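Local structure of F5/8 type C domain protein (Bacteroides ovatus, 4ZRX) at residues Arg160-Phe165 / Gln197-Asp202; Ile386-Leu391 / Met428-Ala433. The protein is a putative alpha-L-fucosidase that probably hydrolyses fucosides with its TIM-barrel domain and carries an F5/8 type C domain of the kind that often binds sugars. All coordinates share one frame; numbering follows the deposited sequence.

Contact 1 of 2, residues Arg160-Phe165 / Gln197-Asp202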
loop_
_atom_site.group_PDB
_atom_site.type_symbol
_atom_site.label_atom_id
_atom_site.label_comp_id
_atom_site.label_asym_id
_atom_site.label_seq_id
_atom_site.Cartn_x
_atom_site.Cartn_y
_atom_site.Cartn_z
ATOM N N ARG A 160 33.593 -12.232 -1.102
ATOM C CA ARG A 160 33.159 -13.516 -1.609
ATOM C C ARG A 160 31.635 -13.463 -1.842
ATOM O O ARG A 160 31.115 -13.901 -2.873
ATOM C CB ARG A 160 33.474 -14.581 -0.589
ATOM C CG ARG A 160 33.381 -15.957 -1.153
ATOM C CD ARG A 160 34.198 -16.954 -0.347
ATOM N NE ARG A 160 34.059 -18.293 -0.929
ATOM C CZ ARG A 160 34.558 -19.408 -0.399
ATOM N NH1 ARG A 160 35.224 -19.385 0.748
ATOM N NH2 ARG A 160 34.385 -20.566 -1.027
ATOM N N TYR A 161 30.941 -12.904 -0.877
ATOM C CA TYR A 161 29.473 -12.748 -1.068
ATOM C C TYR A 161 29.129 -11.759 -2.169
ATOM O O TYR A 161 28.175 -11.968 -2.896
ATOM C CB TYR A 161 28.729 -12.383 0.202
ATOM C CG TYR A 161 27.212 -12.357 -0.047
ATOM C CD1 TYR A 161 26.475 -13.518 -0.088
ATOM C CD2 TYR A 161 26.559 -11.164 -0.251
ATOM C CE1 TYR A 161 25.110 -13.496 -0.320
ATOM C CE2 TYR A 161 25.187 -11.128 -0.490
ATOM C CZ TYR A 161 24.473 -12.277 -0.509
ATOM O OH TYR A 161 23.114 -12.230 -0.754
ATOM N N ASN A 162 29.901 -10.693 -2.297
ATOM C CA ASN A 162 29.662 -9.756 -3.373
ATOM C C ASN A 162 29.798 -10.425 -4.713
ATOM O O ASN A 162 28.958 -10.247 -5.578
ATOM C CB ASN A 162 30.555 -8.533 -3.236
ATOM C CG ASN A 162 30.076 -7.587 -2.133
ATOM O OD1 ASN A 162 28.869 -7.418 -1.926
ATOM N ND2 ASN A 162 30.997 -6.918 -1.490
ATOM N N ASP A 163 30.840 -11.253 -4.899
ATOM C CA ASP A 163 31.002 -12.002 -6.161
ATOM C C ASP A 163 29.834 -12.945 -6.389
ATOM O O ASP A 163 29.334 -13.071 -7.514
ATOM C CB ASP A 163 32.316 -12.833 -6.149
ATOM C CG ASP A 163 32.522 -13.677 -7.427
ATOM O OD1 ASP A 163 33.013 -13.116 -8.438
ATOM O OD2 ASP A 163 32.262 -14.906 -7.416
ATOM N N PHE A 164 29.455 -13.644 -5.334
ATOM C CA PHE A 164 28.353 -14.627 -5.343
ATOM C C PHE A 164 27.043 -13.944 -5.770
ATOM O O PHE A 164 26.309 -14.438 -6.626
ATOM C CB PHE A 164 28.265 -15.174 -3.887
ATOM C CG PHE A 164 27.077 -16.105 -3.594
ATOM C CD1 PHE A 164 27.160 -17.468 -3.806
ATOM C CD2 PHE A 164 25.908 -15.593 -3.079
ATOM C CE1 PHE A 164 26.065 -18.302 -3.486
ATOM C CE2 PHE A 164 24.888 -16.374 -2.758
ATOM C CZ PHE A 164 24.938 -17.732 -2.990
ATOM N N PHE A 165 26.813 -12.810 -5.159
ATOM C CA PHE A 165 25.635 -11.970 -5.448
ATOM C C PHE A 165 25.616 -11.513 -6.878
ATOM O O PHE A 165 24.606 -11.614 -7.546
ATOM C CB PHE A 165 25.566 -10.811 -4.499
ATOM C CG PHE A 165 24.191 -10.094 -4.484
ATOM C CD1 PHE A 165 23.132 -10.637 -3.765
ATOM C CD2 PHE A 165 23.985 -8.966 -5.233
ATOM C CE1 PHE A 165 21.902 -10.019 -3.759
ATOM C CE2 PHE A 165 22.754 -8.313 -5.216
ATOM C CZ PHE A 165 21.703 -8.868 -4.472
ATOM N N GLN A 197 27.912 -7.803 6.344
ATOM C CA GLN A 197 28.222 -7.750 4.935
ATOM C C GLN A 197 28.395 -6.312 4.513
ATOM O O GLN A 197 27.549 -5.488 4.818
ATOM C CB GLN A 197 27.062 -8.386 4.158
ATOM C CG GLN A 197 27.218 -8.388 2.659
ATOM C CD GLN A 197 28.412 -9.184 2.147
ATOM O OE1 GLN A 197 28.807 -10.200 2.743
ATOM N NE2 GLN A 197 28.982 -8.735 1.029
ATOM N N VAL A 198 29.454 -6.019 3.770
ATOM C CA VAL A 198 29.634 -4.702 3.160
ATOM C C VAL A 198 29.390 -4.943 1.700
ATOM O O VAL A 198 30.196 -5.574 1.005
ATOM C CB VAL A 198 31.052 -4.112 3.429
ATOM C CG1 VAL A 198 31.224 -2.781 2.749
ATOM C CG2 VAL A 198 31.278 -3.999 4.951
ATOM N N TYR A 199 28.236 -4.472 1.239
ATOM C CA TYR A 199 27.818 -4.719 -0.120
ATOM C C TYR A 199 28.536 -3.822 -1.129
ATOM O O TYR A 199 28.682 -2.627 -0.893
ATOM C CB TYR A 199 26.346 -4.434 -0.220
ATOM C CG TYR A 199 25.480 -5.295 0.650
ATOM C CD1 TYR A 199 25.141 -6.571 0.247
ATOM C CD2 TYR A 199 24.984 -4.829 1.860
ATOM C CE1 TYR A 199 24.326 -7.369 1.028
ATOM C CE2 TYR A 199 24.126 -5.626 2.653
ATOM C CZ TYR A 199 23.801 -6.908 2.189
ATOM O OH TYR A 199 22.980 -7.710 2.928
ATOM N N ASP A 200 28.875 -4.374 -2.293
ATOM C CA ASP A 200 29.427 -3.583 -3.400
ATOM C C ASP A 200 28.285 -3.151 -4.307
ATOM O O ASP A 200 28.111 -3.626 -5.426
ATOM C CB ASP A 200 30.475 -4.389 -4.182
ATOM C CG ASP A 200 31.310 -3.514 -5.114
ATOM O OD1 ASP A 200 30.928 -2.372 -5.428
ATOM O OD2 ASP A 200 32.359 -4.021 -5.550
ATOM N N TRP A 201 27.504 -2.226 -3.789
ATOM C CA TRP A 201 26.323 -1.703 -4.485
ATOM C C TRP A 201 26.658 -1.113 -5.828
ATOM O O TRP A 201 25.911 -1.255 -6.794
ATOM C CB TRP A 201 25.656 -0.617 -3.632
ATOM C CG TRP A 201 25.083 -1.067 -2.350
ATOM C CD1 TRP A 201 25.429 -0.623 -1.150
ATOM C CD2 TRP A 201 24.024 -2.035 -2.128
ATOM N NE1 TRP A 201 24.729 -1.262 -0.162
ATOM C CE2 TRP A 201 23.836 -2.118 -0.730
ATOM C CE3 TRP A 201 23.245 -2.813 -2.952
ATOM C CZ2 TRP A 201 22.889 -2.940 -0.137
ATOM C CZ3 TRP A 201 22.279 -3.655 -2.355
ATOM C CH2 TRP A 201 22.142 -3.722 -0.974
ATOM N N ASP A 202 27.833 -0.488 -5.941
ATOM C CA ASP A 202 28.209 0.094 -7.219
ATOM C C ASP A 202 28.452 -0.980 -8.263
ATOM O O ASP A 202 27.966 -0.855 -9.395
ATOM C CB ASP A 202 29.401 1.060 -7.065
ATOM C CG ASP A 202 29.722 1.758 -8.363
ATOM O OD1 ASP A 202 28.847 2.466 -8.948
ATOM O OD2 ASP A 202 30.830 1.549 -8.836
#
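Asn162, on the helix containing Arg160-Phe165, meets the turn that leads into helix 201-211, at Gln197-Asp202, with both ends of its amide. ND2 donates to Val198 O over 2.9 Å, in the carbonyl plane and near its own amide plane. OD1 takes Asp200 N at 3.1 Å, the N-H pointing fairly straight but arriving from above the carbonyl plane. A weak bond from Gln197 NE2, which also bonds to Ser158 O, reaches the same oxygen, the two amides nearly perpendicular. With chi1 at -75°, CG lies anti to the carbonyl carbon, which turns the amide toward the turn; a short side chain with both donor and acceptor suits this place.

Packing lies beside these bonds. Gln197 bends at chi2 (62°) and crosses Tyr161 at about a right angle, its CD 3.6 Å from Tyr161 CD2. Tyr161 CE2 meets the edge of the Tyr199 ring at CE1, 4.1 Å away.

Polar ends are held from outside: Gln197 OE1 by Gly156 N, the tyrosine hydroxyls by Lys97 and Tyr155, and Asp200 OD1, N-capping helix 201-211, by Ala203 N. Side-chain amide bonding to loop backbone thus joins successive outer helices of a TIM barrel, 158-174 and 201-211.

Contact 2 of 2, residues Ile386-Leu391 / Met428-Ala433; sequences INLVML and MLRFPA
Phe431 lays one face of its ring against the backbone of Asn387, and this is the close-packed part of the contact. Asn387 CA makes a CH-pi contact 3.9 Å from the ring centroid, and Val389 CG2 meets the ring edge at Phe431 CE2, 3.6 Å away. A chi1 of 48° sets Phe431 CG between its backbone N and carbonyl carbon, which swings the flat ring back across the neighbouring strand. Ile386 CD1 comes to Phe431 CZ at 4.2 Å.

Antiparallel pairing runs on from here. Val389 and Leu429 form a hydrogen-bonded pair, Leu429 N to Val389 O being 2.8 Å, and Phe431 N gives a further bond to Asn387 O. On the face carrying Leu388, Met390, Met428 and Arg430, Met390 CG and Met428 CG are 3.7 Å apart in the conformers given; both selenomethionines have a second conformer, so this packing is less certain. Long side chains suit this face, where helix 308-316 packs: Arg430 reaches past Leu388 to a salt bridge with Asp313.

Just beyond the ring, where the chain turns to exposed Ala433, the packing is looser. Ala433 CB stands 4.2 Å from Asn387 CB. A water accepts from Asn387 ND2 at 3.2 Å and from Ala433 N, bridging the two corners, while Asn387 OD1 takes Ala460 N. Asn387 and Leu388 together face Tyr458 as a classic beta bulge. Backbone bonds and apolar packing thus hold the strands together, whereas at the corners the asparagine's polar groups are met by water and backbone.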
loop_
_atom_site.group_PDB
_atom_site.type_symbol
_atom_site.label_atom_id
_atom_site.label_comp_id
_atom_site.label_asym_id
_atom_site.label_seq_id
_atom_site.Cartn_x
_atom_site.Cartn_y
_atom_site.Cartn_z
ATOM N N ILE A 386 -19.096 15.588 -10.221
ATOM C CA ILE A 386 -17.767 15.138 -9.984
ATOM C C ILE A 386 -17.473 15.085 -8.506
ATOM O O ILE A 386 -18.003 15.842 -7.728
ATOM C CB ILE A 386 -16.730 16.051 -10.706
ATOM C CG1 ILE A 386 -16.840 17.515 -10.333
ATOM C CG2 ILE A 386 -16.923 15.918 -12.207
ATOM C CD1 ILE A 386 -15.640 18.322 -10.741
ATOM N N ASN A 387 -16.575 14.181 -8.130
ATOM C CA ASN A 387 -16.043 14.094 -6.784
ATOM C C ASN A 387 -14.580 13.702 -6.698
ATOM O O ASN A 387 -14.095 13.299 -5.592
ATOM C CB ASN A 387 -16.914 13.149 -5.949
ATOM C CG ASN A 387 -16.941 11.741 -6.495
ATOM O OD1 ASN A 387 -16.180 11.375 -7.370
ATOM N ND2 ASN A 387 -17.803 10.923 -5.931
ATOM N N LEU A 388 -13.878 13.826 -7.844
ATOM C CA LEU A 388 -12.509 13.427 -8.010
ATOM C C LEU A 388 -11.882 14.284 -9.070
ATOM O O LEU A 388 -12.408 14.395 -10.180
ATOM C CB LEU A 388 -12.397 11.923 -8.384
ATOM C CG LEU A 388 -11.092 11.328 -8.839
ATOM C CD1 LEU A 388 -10.071 11.480 -7.828
ATOM C CD2 LEU A 388 -11.306 9.853 -9.238
ATOM N N VAL A 389 -10.776 14.885 -8.713
ATOM C CA VAL A 389 -9.948 15.674 -9.656
ATOM C C VAL A 389 -8.558 15.099 -9.655
ATOM O O VAL A 389 -8.011 14.758 -8.591
ATOM C CB VAL A 389 -9.987 17.152 -9.310
ATOM C CG1 VAL A 389 -8.983 17.999 -10.105
ATOM C CG2 VAL A 389 -11.360 17.672 -9.508
HETATM N N MSE A 390 -7.984 15.046 -10.846
HETATM C CA MSE A 390 -6.636 14.573 -11.074
HETATM C C MSE A 390 -5.815 15.672 -11.747
HETATM O O MSE A 390 -6.299 16.317 -12.704
HETATM C CB MSE A 390 -6.687 13.309 -11.950
HETATM C CG MSE A 390 -5.341 12.693 -12.150
HETATM SE SE MSE A 390 -4.724 13.038 -13.869
HETATM C CE MSE A 390 -5.563 11.747 -14.829
ATOM N N LEU A 391 -4.604 15.878 -11.264
ATOM C CA LEU A 391 -3.688 16.851 -11.789
ATOM C C LEU A 391 -2.347 16.193 -12.105
ATOM O O LEU A 391 -1.927 15.266 -11.360
ATOM C CB LEU A 391 -3.472 17.970 -10.783
ATOM C CG LEU A 391 -4.779 18.507 -10.187
ATOM C CD1 LEU A 391 -4.448 19.267 -8.990
ATOM C CD2 LEU A 391 -5.465 19.391 -11.173
HETATM N N MSE A 428 -4.281 13.207 -6.985
HETATM C CA MSE A 428 -5.731 13.140 -7.037
HETATM C C MSE A 428 -6.335 13.633 -5.736
HETATM O O MSE A 428 -5.793 13.398 -4.649
HETATM C CB MSE A 428 -6.239 11.767 -7.387
HETATM C CG MSE A 428 -5.766 11.379 -8.740
HETATM SE SE MSE A 428 -6.462 9.767 -9.576
HETATM C CE MSE A 428 -5.258 8.496 -8.837
ATOM N N LEU A 429 -7.451 14.327 -5.884
ATOM C CA LEU A 429 -8.211 14.915 -4.770
ATOM C C LEU A 429 -9.624 14.429 -4.823
ATOM O O LEU A 429 -10.262 14.468 -5.891
ATOM C CB LEU A 429 -8.215 16.431 -4.894
ATOM C CG LEU A 429 -6.915 17.149 -4.603
ATOM C CD1 LEU A 429 -7.091 18.602 -5.026
ATOM C CD2 LEU A 429 -6.555 16.986 -3.119
ATOM N N ARG A 430 -10.131 13.950 -3.700
ATOM C CA ARG A 430 -11.472 13.517 -3.571
ATOM C C ARG A 430 -12.242 14.484 -2.654
ATOM O O ARG A 430 -11.702 15.036 -1.681
ATOM C CB ARG A 430 -11.541 12.085 -3.044
ATOM C CG ARG A 430 -11.062 11.072 -4.074
ATOM C CD ARG A 430 -11.304 9.641 -3.679
ATOM N NE ARG A 430 -10.507 9.231 -2.519
ATOM C CZ ARG A 430 -10.660 8.063 -1.885
ATOM N NH1 ARG A 430 -11.628 7.209 -2.238
ATOM N NH2 ARG A 430 -9.865 7.731 -0.888
ATOM N N PHE A 431 -13.537 14.597 -2.897
ATOM C CA PHE A 431 -14.365 15.559 -2.172
ATOM C C PHE A 431 -15.822 15.203 -2.345
ATOM O O PHE A 431 -16.157 14.421 -3.215
ATOM C CB PHE A 431 -14.122 16.994 -2.682
ATOM C CG PHE A 431 -14.145 17.126 -4.167
ATOM C CD1 PHE A 431 -15.294 17.399 -4.825
ATOM C CD2 PHE A 431 -12.960 17.002 -4.898
ATOM C CE1 PHE A 431 -15.300 17.526 -6.203
ATOM C CE2 PHE A 431 -12.972 17.135 -6.302
ATOM C CZ PHE A 431 -14.140 17.357 -6.945
ATOM N N PRO A 432 -16.715 15.809 -1.564
ATOM C CA PRO A 432 -18.142 15.452 -1.752
ATOM C C PRO A 432 -18.642 15.893 -3.117
ATOM O O PRO A 432 -18.286 16.997 -3.560
ATOM C CB PRO A 432 -18.878 16.234 -0.631
ATOM C CG PRO A 432 -17.806 16.486 0.386
ATOM C CD PRO A 432 -16.491 16.640 -0.361
ATOM N N ALA A 433 -19.435 15.029 -3.753
ATOM C CA ALA A 433 -19.913 15.259 -5.093
ATOM C C ALA A 433 -20.550 16.633 -5.245
ATOM O O ALA A 433 -21.333 17.089 -4.391
ATOM C CB ALA A 433 -20.920 14.186 -5.488
HETATM O O HOH W 1 -19.414 11.900 -3.394
#

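In the fold
From the N terminus the chain reaches contact 1 first. Its segments, 160-165 and 197-202, close a loop of 31 residues that includes the rest of helix 158-174 and strand 181-184, within the TIM-barrel part of the chain. Contact 2 follows in series, so the two neither nest nor cross. Segments 386-391 and 428-433 enclose 36 residues without helix, including strands 401-410 and 413-420 of a second antiparallel sheet. Contact 1 ties neighbouring helices at the surface; contact 2 pairs an inner and an outermost strand of a sheet that packs on helix 308-316 of the barrel part, so it joins the beta-rich part to the barrel. Their centres lie 47 Å apart.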